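Local atomic coordinates of cupin type-2 domain-containing protein (Klebsiella pneumoniae subsp. pneumoniae MGH 78578, PDB entry 3H8U), a protein that is of unknown function but, as a double-stranded beta-helix protein of the cupin superfamily, probably binds a metal ion. Residues N37-V42 / V112-N117; H59-W64 / I88-P93. All blocks are in the same frame, centred on the assembly; numbering follows the deposited sequence. Where two conformers were deposited one is given.

From the N terminus the chain enters strand 40-46, and contact 1 closes the longer loop when residues 112-117, at the end of strand 107-114, come back beside 37-42. Contact 2 is nested inside that loop: residues 59-64 enter strand 61-68, and 88-93 return against them at the end of strand 87-91. Both contacts belong to one antiparallel sheet, in which strands 107-114 and 61-68 are neighbours. They meet directly, with Val112 N 2.8 Å from Thr63 O and Ala114 O 2.8 Å from Gln61 N, both probable hydrogen bonds. Together they tie four of the sheet's strands in sequence, and each also reaches the second subunit.

Contact 1. Residues N37-V42 / V112-N117; sequences NDSVVV and VVAPGN
Val40 and Val113 form an antiparallel hydrogen-bonded pair in one sheet of the cupin double-stranded beta-helix, joining the start of strand 40-46 to the end of strand 107-114. The evidence is a reciprocal pair of bonds: Val40 N donates to Val113 O at 3.0 Å, and Val113 N returns a bond to Val40 O. Both donors lie in the carbonyl plane of their acceptors. The N-to-C directions of strands 40-42 and 112-114 differ by 161°, and the next pair, Val41 with Val112, is non-hydrogen-bonded. The side chains of Val40 and Val113 share the sheet face that also carries Asp62, whereas Val41 and Val112 occupy the reverse face, where Val41 packs on Thr63 of the second subunit.

Ser39, just before strand 40-46, can be followed from CB outward. Its CB lies 3.6 Å from Val113 O and also touches CG1 of Val112. One bond further, OG is 3.6 Å from the same Val112 CG1 and close to the methyl of Ala114. About the CA-CB bond OG is anti to the carbonyl carbon and beside the backbone N (chi1 -61°), a rotation that carries it back to its own chain, where it donates to Asp38 O at 2.7 Å. That donor sits above the carbonyl plane, 44° out of it. The serine also packs on Ala114 of the second subunit.

Beyond Ala114 the chain turns through a cis peptide bond into Pro115. The turn presents Gly116 N to Asn37 O, a bond of 2.8 Å made from above the carbonyl plane. The same oxygen accepts a second proton from a water, 2.6 Å from Asn37 O, which in turn accepts from Asn117 N at 3.3 Å.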
loop_
_atom_site.group_PDB
_atom_site.type_symbol
_atom_site.label_atom_id
_atom_site.label_comp_id
_atom_site.label_asym_id
_atom_site.label_seq_id
_atom_site.Cartn_x
_atom_site.Cartn_y
_atom_site.Cartn_z
ATOM N N ASN A 37 -3.845 8.980 -12.691
ATOM C CA ASN A 37 -5.300 9.125 -12.626
ATOM C C ASN A 37 -5.932 8.148 -11.655
ATOM O O ASN A 37 -6.942 8.471 -11.005
ATOM C CB ASN A 37 -5.918 8.967 -14.018
ATOM C CG ASN A 37 -5.601 10.136 -14.915
ATOM O OD1 ASN A 37 -5.472 11.271 -14.440
ATOM N ND2 ASN A 37 -5.445 9.881 -16.190
ATOM N N ASP A 38 -5.317 6.977 -11.533
ATOM C CA ASP A 38 -5.913 5.857 -10.790
ATOM C C ASP A 38 -5.604 5.919 -9.282
ATOM O O ASP A 38 -6.364 5.430 -8.458
ATOM C CB ASP A 38 -5.405 4.517 -11.363
ATOM C CG ASP A 38 -5.778 4.316 -12.825
ATOM O OD1 ASP A 38 -6.964 4.430 -13.178
ATOM O OD2 ASP A 38 -4.854 4.086 -13.619
ATOM N N SER A 39 -4.468 6.506 -8.912
ATOM C CA SER A 39 -4.083 6.636 -7.501
ATOM C C SER A 39 -2.996 7.695 -7.328
ATOM O O SER A 39 -2.228 8.001 -8.243
ATOM C CB SER A 39 -3.491 5.332 -6.933
ATOM O OG SER A 39 -4.426 4.239 -6.989
ATOM N N VAL A 40 -2.923 8.190 -6.107
ATOM C CA VAL A 40 -1.780 8.967 -5.648
ATOM C C VAL A 40 -1.152 8.186 -4.481
ATOM O O VAL A 40 -1.850 7.802 -3.539
ATOM C CB VAL A 40 -2.212 10.390 -5.234
ATOM C CG1 VAL A 40 -1.066 11.138 -4.574
ATOM C CG2 VAL A 40 -2.715 11.181 -6.442
ATOM N N VAL A 41 0.145 7.928 -4.570
ATOM C CA VAL A 41 0.863 7.122 -3.606
ATOM C C VAL A 41 1.832 8.074 -2.914
ATOM O O VAL A 41 2.641 8.766 -3.604
ATOM C CB VAL A 41 1.646 5.970 -4.310
ATOM C CG1 VAL A 41 2.486 5.168 -3.300
ATOM C CG2 VAL A 41 0.698 5.049 -5.076
ATOM N N VAL A 42 1.728 8.134 -1.575
ATOM C CA VAL A 42 2.465 9.083 -0.731
ATOM C C VAL A 42 3.116 8.317 0.441
ATOM O O VAL A 42 2.543 7.369 0.973
ATOM C CB VAL A 42 1.510 10.193 -0.162
ATOM C CG1 VAL A 42 2.206 11.094 0.849
ATOM C CG2 VAL A 42 0.931 11.010 -1.314
ATOM N N VAL A 112 -2.301 5.181 -0.216
ATOM C CA VAL A 112 -2.795 5.091 -1.578
ATOM C C VAL A 112 -4.212 5.671 -1.596
ATOM O O VAL A 112 -5.130 5.054 -1.066
ATOM C CB VAL A 112 -2.789 3.646 -2.110
ATOM C CG1 VAL A 112 -3.273 3.607 -3.612
ATOM C CG2 VAL A 112 -1.396 3.019 -1.948
ATOM N N VAL A 113 -4.350 6.852 -2.204
ATOM C CA VAL A 113 -5.652 7.500 -2.389
ATOM C C VAL A 113 -6.165 7.202 -3.783
ATOM O O VAL A 113 -5.422 7.377 -4.757
ATOM C CB VAL A 113 -5.536 9.015 -2.179
ATOM C CG1 VAL A 113 -6.821 9.740 -2.568
ATOM C CG2 VAL A 113 -5.199 9.293 -0.700
ATOM N N ALA A 114 -7.412 6.742 -3.873
ATOM C CA ALA A 114 -8.013 6.400 -5.161
ATOM C C ALA A 114 -9.436 6.938 -5.218
ATOM O O ALA A 114 -10.198 6.761 -4.254
ATOM C CB ALA A 114 -8.016 4.883 -5.368
ATOM N N PRO A 115 -9.803 7.608 -6.326
ATOM C CA PRO A 115 -9.010 7.945 -7.519
ATOM C C PRO A 115 -7.908 8.957 -7.271
ATOM O O PRO A 115 -7.863 9.583 -6.234
ATOM C CB PRO A 115 -10.048 8.538 -8.494
ATOM C CG PRO A 115 -11.303 8.302 -7.933
ATOM C CD PRO A 115 -11.193 8.068 -6.478
ATOM N N GLY A 116 -7.029 9.110 -8.249
ATOM C CA GLY A 116 -5.854 9.924 -8.092
ATOM C C GLY A 116 -6.168 11.385 -7.878
ATOM O O GLY A 116 -5.412 12.071 -7.175
ATOM N N ASN A 117 -7.292 11.838 -8.414
ATOM C CA ASN A 117 -7.684 13.245 -8.290
ATOM C C ASN A 117 -8.686 13.533 -7.162
ATOM O O ASN A 117 -9.282 14.603 -7.134
ATOM C CB ASN A 117 -8.209 13.787 -9.636
ATOM C CG ASN A 117 -9.647 13.364 -9.949
ATOM O OD1 ASN A 117 -10.290 12.590 -9.210
ATOM N ND2 ASN A 117 -10.167 13.887 -11.071
HETATM O O HOH W 1 -8.582 10.479 -11.121
#

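Contact 2. Residues H59-W64 / I88-P93; sequences HGQDTW and IAIAKP. With SO4 (sulfate ion), chain C.
Trp64 meets Ala89 through its CB, 4.2 Å from the alanine CB, while the indole extends away from the partner strand. Phe109 stacks on the indole and Tyr73 makes an edge-to-face contact with it. At its edge NE1 donates to Asp62 OD2 at 3.0 Å; the oxygen is near the indole plane, but NE1 is 56° out of the carboxylate plane. The His59 ring is met at its edge by the sulfate, probably from the crystallisation liquor, with ND1 donating to O1 at 2.6 Å.

The third flat group is the Gln61 amide. With CG anti to the backbone N (chi1 177°) and the chain extended beyond it, the amide is laid across the side chain of Ile90, whose CG2 comes 3.4 Å from NE2, above the amide plane. In that plane NE2 donates to Thr63 OG1 at 3.0 Å, and OE1 is hydrogen-bonded to Thr36 OG1 of the second subunit. Next to the Gln61-Thr63 hydrogen bond Thr63 CG2 lies alongside Ile88 CG2, 3.8 Å away, the two side chains pointing the same way.

Two hydrogen-bonded pairs, Asp62 with Ala91 and Trp64 with Ala89, flank the non-hydrogen-bonded pair Thr63 and Ile90. Trp64 N to Ala89 O is 2.7 Å and almost straight at 176°. Beyond the Asp62-Ala91 pair the Pro93 ring packs on Gly60, with CG 3.3 Å from Gly60 O; Gly60 N is buried without a partner.

The buried Asp62 carboxylate is held by three donors: Ser111 at OD1, and Trp64 and His97 at OD2. The sequence places Asp62 and His97 where cupins commonly carry metal ligands, consistent with a pocket related to a cupin metal site. If a metal binds there, the indole N-H would be a second-shell contact that, with Ser111 and His97, could orient the carboxylate.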
loop_
_atom_site.group_PDB
_atom_site.type_symbol
_atom_site.label_atom_id
_atom_site.label_comp_id
_atom_site.label_asym_id
_atom_site.label_seq_id
_atom_site.Cartn_x
_atom_site.Cartn_y
_atom_site.Cartn_z
ATOM N N HIS A 59 -14.961 11.760 -2.224
ATOM C CA HIS A 59 -15.060 10.853 -3.355
ATOM C C HIS A 59 -13.810 10.016 -3.591
ATOM O O HIS A 59 -13.507 9.672 -4.724
ATOM C CB HIS A 59 -15.427 11.668 -4.612
ATOM C CG HIS A 59 -16.772 12.322 -4.527
ATOM N ND1 HIS A 59 -16.939 13.692 -4.583
ATOM C CD2 HIS A 59 -17.999 11.803 -4.288
ATOM C CE1 HIS A 59 -18.217 13.984 -4.426
ATOM N NE2 HIS A 59 -18.886 12.858 -4.251
ATOM N N GLY A 60 -13.110 9.646 -2.522
ATOM C CA GLY A 60 -11.943 8.776 -2.637
ATOM C C GLY A 60 -11.764 7.941 -1.407
ATOM O O GLY A 60 -12.286 8.290 -0.335
ATOM N N GLN A 61 -11.084 6.815 -1.586
ATOM C CA GLN A 61 -10.655 5.934 -0.516
ATOM C C GLN A 61 -9.169 6.141 -0.264
ATOM O O GLN A 61 -8.372 6.268 -1.217
ATOM C CB GLN A 61 -10.917 4.474 -0.902
ATOM C CG GLN A 61 -10.417 3.476 0.140
ATOM C CD GLN A 61 -10.810 2.101 -0.196
ATOM O OE1 GLN A 61 -11.942 1.872 -0.689
ATOM N NE2 GLN A 61 -9.953 1.137 0.151
ATOM N N ASP A 62 -8.800 6.194 1.016
ATOM C CA ASP A 62 -7.424 6.308 1.427
ATOM C C ASP A 62 -7.033 5.059 2.222
ATOM O O ASP A 62 -7.542 4.801 3.320
ATOM C CB ASP A 62 -7.226 7.563 2.274
ATOM C CG ASP A 62 -5.763 7.890 2.528
ATOM O OD1 ASP A 62 -4.855 7.149 2.043
ATOM O OD2 ASP A 62 -5.535 8.925 3.228
ATOM N N THR A 63 -6.150 4.281 1.627
ATOM C CA THR A 63 -5.665 3.045 2.209
ATOM C C THR A 63 -4.228 3.264 2.687
ATOM O O THR A 63 -3.342 3.592 1.885
ATOM C CB THR A 63 -5.702 1.862 1.193
ATOM O OG1 THR A 63 -7.038 1.709 0.694
ATOM C CG2 THR A 63 -5.295 0.565 1.915
ATOM N N TRP A 64 -4.010 3.095 3.994
ATOM C CA TRP A 64 -2.692 3.213 4.572
ATOM C C TRP A 64 -2.094 1.870 4.909
ATOM O O TRP A 64 -2.746 1.020 5.501
ATOM C CB TRP A 64 -2.709 4.001 5.883
ATOM C CG TRP A 64 -3.186 5.394 5.851
ATOM C CD1 TRP A 64 -3.602 6.116 4.776
ATOM C CD2 TRP A 64 -3.236 6.282 6.974
ATOM N NE1 TRP A 64 -3.905 7.390 5.162
ATOM C CE2 TRP A 64 -3.709 7.518 6.506
ATOM C CE3 TRP A 64 -2.908 6.150 8.333
ATOM C CZ2 TRP A 64 -3.872 8.623 7.333
ATOM C CZ3 TRP A 64 -3.069 7.252 9.165
ATOM C CH2 TRP A 64 -3.544 8.473 8.666
ATOM N N ILE A 88 -3.122 -2.211 8.203
ATOM C CA ILE A 88 -3.720 -1.449 7.124
ATOM C C ILE A 88 -4.827 -0.581 7.757
ATOM O O ILE A 88 -5.618 -1.078 8.547
ATOM C CB ILE A 88 -4.355 -2.409 6.075
ATOM C CG1 ILE A 88 -3.289 -3.353 5.531
ATOM C CG2 ILE A 88 -5.086 -1.646 4.984
ATOM C CD1 ILE A 88 -3.816 -4.567 4.810
ATOM N N ALA A 89 -4.902 0.703 7.404
ATOM C CA ALA A 89 -6.024 1.559 7.822
ATOM C C ALA A 89 -6.754 2.050 6.574
ATOM O O ALA A 89 -6.103 2.396 5.581
ATOM C CB ALA A 89 -5.543 2.749 8.651
ATOM N N ILE A 90 -8.087 1.955 6.571
ATOM C CA ILE A 90 -8.837 2.354 5.383
ATOM C C ILE A 90 -9.852 3.406 5.763
ATOM O O ILE A 90 -10.693 3.189 6.682
ATOM C CB ILE A 90 -9.499 1.155 4.650
ATOM C CG1 ILE A 90 -8.447 0.175 4.112
ATOM C CG2 ILE A 90 -10.439 1.668 3.483
ATOM C CD1 ILE A 90 -9.036 -1.205 3.711
ATOM N N ALA A 91 -9.833 4.524 5.033
ATOM C CA ALA A 91 -10.944 5.483 5.068
ATOM C C ALA A 91 -11.662 5.363 3.736
ATOM O O ALA A 91 -11.053 5.610 2.672
ATOM C CB ALA A 91 -10.442 6.902 5.272
ATOM N N LYS A 92 -12.939 4.984 3.786
ATOM C CA LYS A 92 -13.808 5.063 2.602
ATOM C C LYS A 92 -14.225 6.506 2.381
ATOM O O LYS A 92 -14.056 7.331 3.276
ATOM C CB LYS A 92 -15.026 4.186 2.776
ATOM C CG LYS A 92 -14.673 2.732 2.842
ATOM C CD LYS A 92 -15.896 1.856 2.926
ATOM C CE LYS A 92 -16.202 1.444 4.308
ATOM N NZ LYS A 92 -17.345 0.448 4.315
ATOM N N PRO A 93 -14.786 6.809 1.201
ATOM C CA PRO A 93 -15.278 8.157 0.985
ATOM C C PRO A 93 -16.217 8.651 2.109
ATOM O O PRO A 93 -17.099 7.926 2.556
ATOM C CB PRO A 93 -15.980 8.043 -0.375
ATOM C CG PRO A 93 -15.276 6.979 -1.069
ATOM C CD PRO A 93 -14.945 5.971 -0.002
HETATM S S SO4 C . -13.733 15.393 -5.400
HETATM O O1 SO4 C . -14.969 15.367 -4.612
HETATM O O2 SO4 C . -14.038 15.573 -6.820
HETATM O O3 SO4 C . -12.910 16.517 -4.943
HETATM O O4 SO4 C . -13.033 14.122 -5.242
HETATM O O HOH W 2 -10.687 8.614 2.183
#